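Local coordinates for uncharacterized protein Rv1825/MT1873 (Mycobacterium tuberculosis, PDB 3GMG), which is of unknown function but is a probable membrane protein of the UPF0749 (DUF881) family, represented here by its C-terminal part, at residues G37-I42 against P103-A108; A68-D73 against V144-L149. All blocks are in the same frame, centred on the assembly; numbering follows the deposited sequence.

Both contacts involve the five-stranded antiparallel sheet of this domain. Contact 1 pairs two strands inside it, 37-42 and 104-108. Contact 2 starts from strand 68-72, which lies next to 104-109 in the same sheet. It reaches a strand end and loop, 144-149, outside that sheet. The two sites share a boundary: L107 N bonds to Q70 O, and S105 O to N72 N. Their chemistry differs. Contact 1 rests on backbone bonds, with a buried apolar face and a more open one that carries a water. Contact 2 is mostly buried, smaller, and relies on one glutamine amide that bonds to backbone N-H groups.

Contact 1: G37-I42 against P103-A108; sequences GVMITI and PYSILA
P103, which follows a cis peptide bond, lays its CB 3.4 Å from I42 O at the start of the pairing. Y104 then forms a hydrogen-bonded pair with I42: each backbone N bonds to the other's O. The Y104 ring turns its edge to I42, with CD1 4.2 Å from I42 CB. S105 faces T41 in a non-hydrogen-bonded pair. S105 OG, anti to the backbone N (chi1 -166°), comes 3.6 Å from M39 CG. The same OG shares one water with T41 OG1, at 2.8 Å from S105 OG and 2.6 Å from T41 OG1. I106 pairs with I40 through two bonds, and I106 N to I40 O is short at 2.7 Å. The two side chains meet at their CB atoms, while I106 CD1 reaches diagonally across to I42 CD1, 3.8 Å away, the two side chains crossing at a slant. L107 runs beside M39, both pointing the same way, and its CD2 touches M39 CG. A108 closes the ladder with two bonds to V38, and its CB meets V38 CG2 at 4.1 Å.

These are inner strands of the five-stranded antiparallel sheet: 135-141 continues it beyond 37-43, and 68-72 beyond 104-109. Helix 51-63 packs on I40, I42, Y104 and I106, and helix 112-119 on V38 and I40. The backbone bonds thus set the register. The apolar residues probably keep the helix-covered face poor in water, while the hydroxyls of T41 and S105 lie on the other face, where a water can bridge them.

Contact 2: A68-D73 against V144-L149; sequences AIQIND and VDVTAL
Q70 extends its side chain past V146 to T147 and A148 in the loop, with CG anti to the backbone N (chi1 -179°). There OE1 receives two backbone N-H groups. The bond from A148 N to Q70 OE1 is 2.9 Å long and nearly straight at 168°, but its donor sits well above the plane of the amide. The one from T147 N is weak and strongly bent. A148 CB packs against the same amide, 3.5 Å from Q70 CD. The other end of the amide is held too: Q70 NE2 gives a straight bond to N72 OD1, 2.9 Å away and in the planes of both amides. Together these bonds fix the rotation of the Q70 amide.

Strand 68-72 belongs to the five-stranded antiparallel sheet, whereas 143-146 pairs with 33-35 in a separate two-stranded sheet. The two strands run at 80° to each other, and no backbone ladder joins them. V146 packs its two methyls against Q70 and A68: V146 CG1 lies 4.0 Å from Q70 CB, and V146 CG2 meets A68 CB at 4.1 Å. A water donates to D145 O and bonds to T147 OG1, with a weak link from Q70 NE2.

Contact 1: G37-I42 against P103-A108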
loop_
_atom_site.group_PDB
_atom_site.type_symbol
_atom_site.label_atom_id
_atom_site.label_comp_id
_atom_site.label_asym_id
_atom_site.label_seq_id
_atom_site.Cartn_x
_atom_site.Cartn_y
_atom_site.Cartn_z
ATOM N N GLY A 37 -6.560 -19.969 -8.689
ATOM C CA GLY A 37 -7.045 -19.014 -7.742
ATOM C C GLY A 37 -8.501 -19.272 -7.354
ATOM O O GLY A 37 -9.005 -20.397 -7.399
ATOM N N VAL A 38 -9.196 -18.184 -7.048
ATOM C CA VAL A 38 -10.619 -18.234 -6.732
ATOM C C VAL A 38 -11.370 -17.125 -7.444
ATOM O O VAL A 38 -10.791 -16.099 -7.818
ATOM C CB VAL A 38 -10.905 -18.128 -5.234
ATOM C CG1 VAL A 38 -10.281 -19.303 -4.496
ATOM C CG2 VAL A 38 -10.416 -16.770 -4.647
ATOM N N MET A 39 -12.658 -17.387 -7.676
ATOM C CA MET A 39 -13.637 -16.361 -8.011
ATOM C C MET A 39 -14.632 -16.297 -6.873
ATOM O O MET A 39 -15.216 -17.314 -6.469
ATOM C CB MET A 39 -14.343 -16.696 -9.312
ATOM C CG MET A 39 -15.421 -15.692 -9.730
ATOM S SD MET A 39 -16.178 -15.929 -11.405
ATOM C CE MET A 39 -17.013 -17.430 -11.072
ATOM N N ILE A 40 -14.824 -15.092 -6.365
ATOM C CA ILE A 40 -15.715 -14.823 -5.260
ATOM C C ILE A 40 -16.858 -13.989 -5.793
ATOM O O ILE A 40 -16.626 -12.930 -6.367
ATOM C CB ILE A 40 -15.002 -14.017 -4.163
ATOM C CG1 ILE A 40 -13.744 -14.765 -3.697
ATOM C CG2 ILE A 40 -15.961 -13.719 -2.994
ATOM C CD1 ILE A 40 -12.721 -13.905 -3.049
ATOM N N THR A 41 -18.078 -14.477 -5.627
ATOM C CA THR A 41 -19.273 -13.712 -5.984
ATOM C C THR A 41 -19.938 -13.204 -4.710
ATOM O O THR A 41 -20.109 -13.962 -3.755
ATOM C CB THR A 41 -20.253 -14.566 -6.747
ATOM O OG1 THR A 41 -19.608 -15.108 -7.899
ATOM C CG2 THR A 41 -21.459 -13.740 -7.156
ATOM N N ILE A 42 -20.285 -11.920 -4.689
ATOM C CA ILE A 42 -21.018 -11.329 -3.572
ATOM C C ILE A 42 -22.343 -10.784 -4.100
ATOM O O ILE A 42 -22.353 -9.844 -4.916
ATOM C CB ILE A 42 -20.235 -10.185 -2.893
ATOM C CG1 ILE A 42 -18.953 -10.738 -2.270
ATOM C CG2 ILE A 42 -21.102 -9.556 -1.798
ATOM C CD1 ILE A 42 -18.053 -9.707 -1.627
ATOM N N PRO A 103 -24.357 -7.219 -8.144
ATOM C CA PRO A 103 -23.399 -8.125 -7.489
ATOM C C PRO A 103 -21.958 -7.871 -7.907
ATOM O O PRO A 103 -21.704 -7.318 -8.972
ATOM C CB PRO A 103 -23.867 -9.517 -7.928
ATOM C CG PRO A 103 -24.567 -9.291 -9.227
ATOM C CD PRO A 103 -25.198 -7.928 -9.125
ATOM N N TYR A 104 -21.035 -8.253 -7.028
ATOM C CA TYR A 104 -19.609 -8.090 -7.278
ATOM C C TYR A 104 -18.958 -9.443 -7.544
ATOM O O TYR A 104 -19.408 -10.464 -7.028
ATOM C CB TYR A 104 -18.914 -7.451 -6.063
ATOM C CG TYR A 104 -19.585 -6.194 -5.509
ATOM C CD1 TYR A 104 -20.204 -6.199 -4.267
ATOM C CD2 TYR A 104 -19.555 -5.008 -6.215
ATOM C CE1 TYR A 104 -20.810 -5.053 -3.761
ATOM C CE2 TYR A 104 -20.150 -3.866 -5.725
ATOM C CZ TYR A 104 -20.779 -3.891 -4.519
ATOM O OH TYR A 104 -21.352 -2.723 -4.038
ATOM N N SER A 105 -17.876 -9.420 -8.311
ATOM C CA SER A 105 -17.051 -10.620 -8.553
ATOM C C SER A 105 -15.621 -10.241 -8.247
ATOM O O SER A 105 -15.123 -9.239 -8.755
ATOM C CB SER A 105 -17.183 -11.065 -10.020
ATOM O OG SER A 105 -16.673 -12.381 -10.226
ATOM N N ILE A 106 -14.961 -11.018 -7.397
ATOM C CA ILE A 106 -13.562 -10.763 -7.072
ATOM C C ILE A 106 -12.753 -11.947 -7.548
ATOM O O ILE A 106 -13.055 -13.077 -7.188
ATOM C CB ILE A 106 -13.329 -10.516 -5.570
ATOM C CG1 ILE A 106 -14.208 -9.351 -5.075
ATOM C CG2 ILE A 106 -11.851 -10.245 -5.300
ATOM C CD1 ILE A 106 -15.532 -9.789 -4.461
ATOM N N LEU A 107 -11.744 -11.678 -8.362
ATOM C CA LEU A 107 -10.841 -12.707 -8.896
ATOM C C LEU A 107 -9.521 -12.577 -8.176
ATOM O O LEU A 107 -9.009 -11.483 -8.011
ATOM C CB LEU A 107 -10.615 -12.506 -10.386
ATOM C CG LEU A 107 -11.862 -12.421 -11.262
ATOM C CD1 LEU A 107 -11.494 -11.987 -12.663
ATOM C CD2 LEU A 107 -12.521 -13.791 -11.333
ATOM N N ALA A 108 -8.976 -13.685 -7.714
ATOM C CA ALA A 108 -7.679 -13.674 -7.023
ATOM C C ALA A 108 -6.863 -14.884 -7.444
ATOM O O ALA A 108 -7.381 -15.996 -7.502
ATOM C CB ALA A 108 -7.852 -13.681 -5.554
HETATM O O HOH W 1 -19.018 -13.838 -10.138
#

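Contact 2: A68-D73 against V144-L149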
loop_
_atom_site.group_PDB
_atom_site.type_symbol
_atom_site.label_atom_id
_atom_site.label_comp_id
_atom_site.label_asym_id
_atom_site.label_seq_id
_atom_site.Cartn_x
_atom_site.Cartn_y
_atom_site.Cartn_z
ATOM N N ALA A 68 -2.475 -11.503 -7.357
ATOM C CA ALA A 68 -3.152 -10.567 -8.213
ATOM C C ALA A 68 -4.606 -10.617 -7.800
ATOM O O ALA A 68 -5.121 -11.683 -7.474
ATOM C CB ALA A 68 -2.987 -10.941 -9.702
ATOM N N ILE A 69 -5.259 -9.452 -7.780
ATOM C CA ILE A 69 -6.668 -9.337 -7.404
ATOM C C ILE A 69 -7.346 -8.354 -8.339
ATOM O O ILE A 69 -6.799 -7.286 -8.640
ATOM C CB ILE A 69 -6.853 -8.869 -5.932
ATOM C CG1 ILE A 69 -6.153 -9.830 -4.968
ATOM C CG2 ILE A 69 -8.346 -8.772 -5.544
ATOM C CD1 ILE A 69 -6.141 -9.319 -3.513
ATOM N N GLN A 70 -8.541 -8.719 -8.800
ATOM C CA GLN A 70 -9.370 -7.845 -9.619
ATOM C C GLN A 70 -10.772 -7.825 -9.049
ATOM O O GLN A 70 -11.313 -8.853 -8.684
ATOM C CB GLN A 70 -9.400 -8.389 -11.042
ATOM C CG GLN A 70 -10.195 -7.583 -12.037
ATOM C CD GLN A 70 -9.980 -8.063 -13.446
ATOM O OE1 GLN A 70 -8.846 -8.297 -13.891
ATOM N NE2 GLN A 70 -11.069 -8.168 -14.189
ATOM N N ILE A 71 -11.376 -6.638 -8.969
ATOM C CA ILE A 71 -12.767 -6.504 -8.514
ATOM C C ILE A 71 -13.622 -6.083 -9.702
ATOM O O ILE A 71 -13.317 -5.084 -10.334
ATOM C CB ILE A 71 -12.882 -5.478 -7.386
ATOM C CG1 ILE A 71 -12.014 -5.917 -6.202
ATOM C CG2 ILE A 71 -14.343 -5.316 -6.945
ATOM C CD1 ILE A 71 -11.876 -4.882 -5.113
ATOM N N ASN A 72 -14.659 -6.860 -10.000
ATOM C CA ASN A 72 -15.578 -6.600 -11.115
ATOM C C ASN A 72 -16.977 -6.315 -10.595
ATOM O O ASN A 72 -17.396 -6.834 -9.555
ATOM C CB ASN A 72 -15.706 -7.827 -12.012
ATOM C CG ASN A 72 -14.433 -8.170 -12.797
ATOM O OD1 ASN A 72 -13.590 -7.334 -13.016
ATOM N ND2 ASN A 72 -14.351 -9.409 -13.289
ATOM N N ASP A 73 -17.733 -5.538 -11.365
ATOM C CA ASP A 73 -19.202 -5.618 -11.303
ATOM C C ASP A 73 -19.687 -5.965 -12.702
ATOM O O ASP A 73 -18.893 -6.423 -13.521
ATOM C CB ASP A 73 -19.856 -4.381 -10.670
ATOM C CG ASP A 73 -19.894 -3.160 -11.577
ATOM O OD1 ASP A 73 -19.281 -3.127 -12.672
ATOM O OD2 ASP A 73 -20.567 -2.182 -11.166
ATOM N N VAL A 144 -7.550 -18.756 -13.265
ATOM C CA VAL A 144 -8.248 -17.486 -13.145
ATOM C C VAL A 144 -7.431 -16.461 -13.912
ATOM O O VAL A 144 -6.194 -16.473 -13.821
ATOM C CB VAL A 144 -8.313 -17.100 -11.654
ATOM C CG1 VAL A 144 -8.801 -15.653 -11.473
ATOM C CG2 VAL A 144 -9.185 -18.082 -10.877
ATOM N N ASP A 145 -8.075 -15.588 -14.678
ATOM C CA ASP A 145 -7.383 -14.538 -15.424
ATOM C C ASP A 145 -7.675 -13.158 -14.850
ATOM O O ASP A 145 -8.831 -12.790 -14.686
ATOM C CB ASP A 145 -7.786 -14.532 -16.904
ATOM C CG ASP A 145 -7.312 -15.775 -17.676
ATOM O OD1 ASP A 145 -6.627 -16.656 -17.128
ATOM O OD2 ASP A 145 -7.670 -15.852 -18.872
ATOM N N VAL A 146 -6.616 -12.422 -14.526
ATOM C CA VAL A 146 -6.701 -11.059 -14.034
ATOM C C VAL A 146 -6.157 -10.176 -15.134
ATOM O O VAL A 146 -4.942 -10.104 -15.336
ATOM C CB VAL A 146 -5.909 -10.880 -12.714
ATOM C CG1 VAL A 146 -5.764 -9.389 -12.367
ATOM C CG2 VAL A 146 -6.609 -11.647 -11.591
ATOM N N THR A 147 -7.039 -9.520 -15.869
ATOM C CA THR A 147 -6.624 -8.798 -17.066
ATOM C C THR A 147 -6.707 -7.282 -16.927
ATOM O O THR A 147 -6.151 -6.561 -17.766
ATOM C CB THR A 147 -7.465 -9.240 -18.301
ATOM O OG1 THR A 147 -8.841 -8.942 -18.068
ATOM C CG2 THR A 147 -7.304 -10.723 -18.564
ATOM N N ALA A 148 -7.404 -6.787 -15.901
ATOM C CA ALA A 148 -7.460 -5.360 -15.654
ATOM C C ALA A 148 -6.071 -4.855 -15.294
ATOM O O ALA A 148 -5.323 -5.555 -14.642
ATOM C CB ALA A 148 -8.458 -5.053 -14.516
ATOM N N LEU A 149 -5.764 -3.621 -15.691
ATOM C CA LEU A 149 -4.475 -3.003 -15.437
ATOM C C LEU A 149 -4.621 -1.775 -14.553
ATOM O O LEU A 149 -5.647 -1.096 -14.569
ATOM C CB LEU A 149 -3.811 -2.593 -16.759
ATOM C CG LEU A 149 -3.706 -3.679 -17.828
ATOM C CD1 LEU A 149 -3.031 -3.098 -19.077
ATOM C CD2 LEU A 149 -2.967 -4.924 -17.331
HETATM O O HOH W 2 -10.040 -10.685 -16.045
#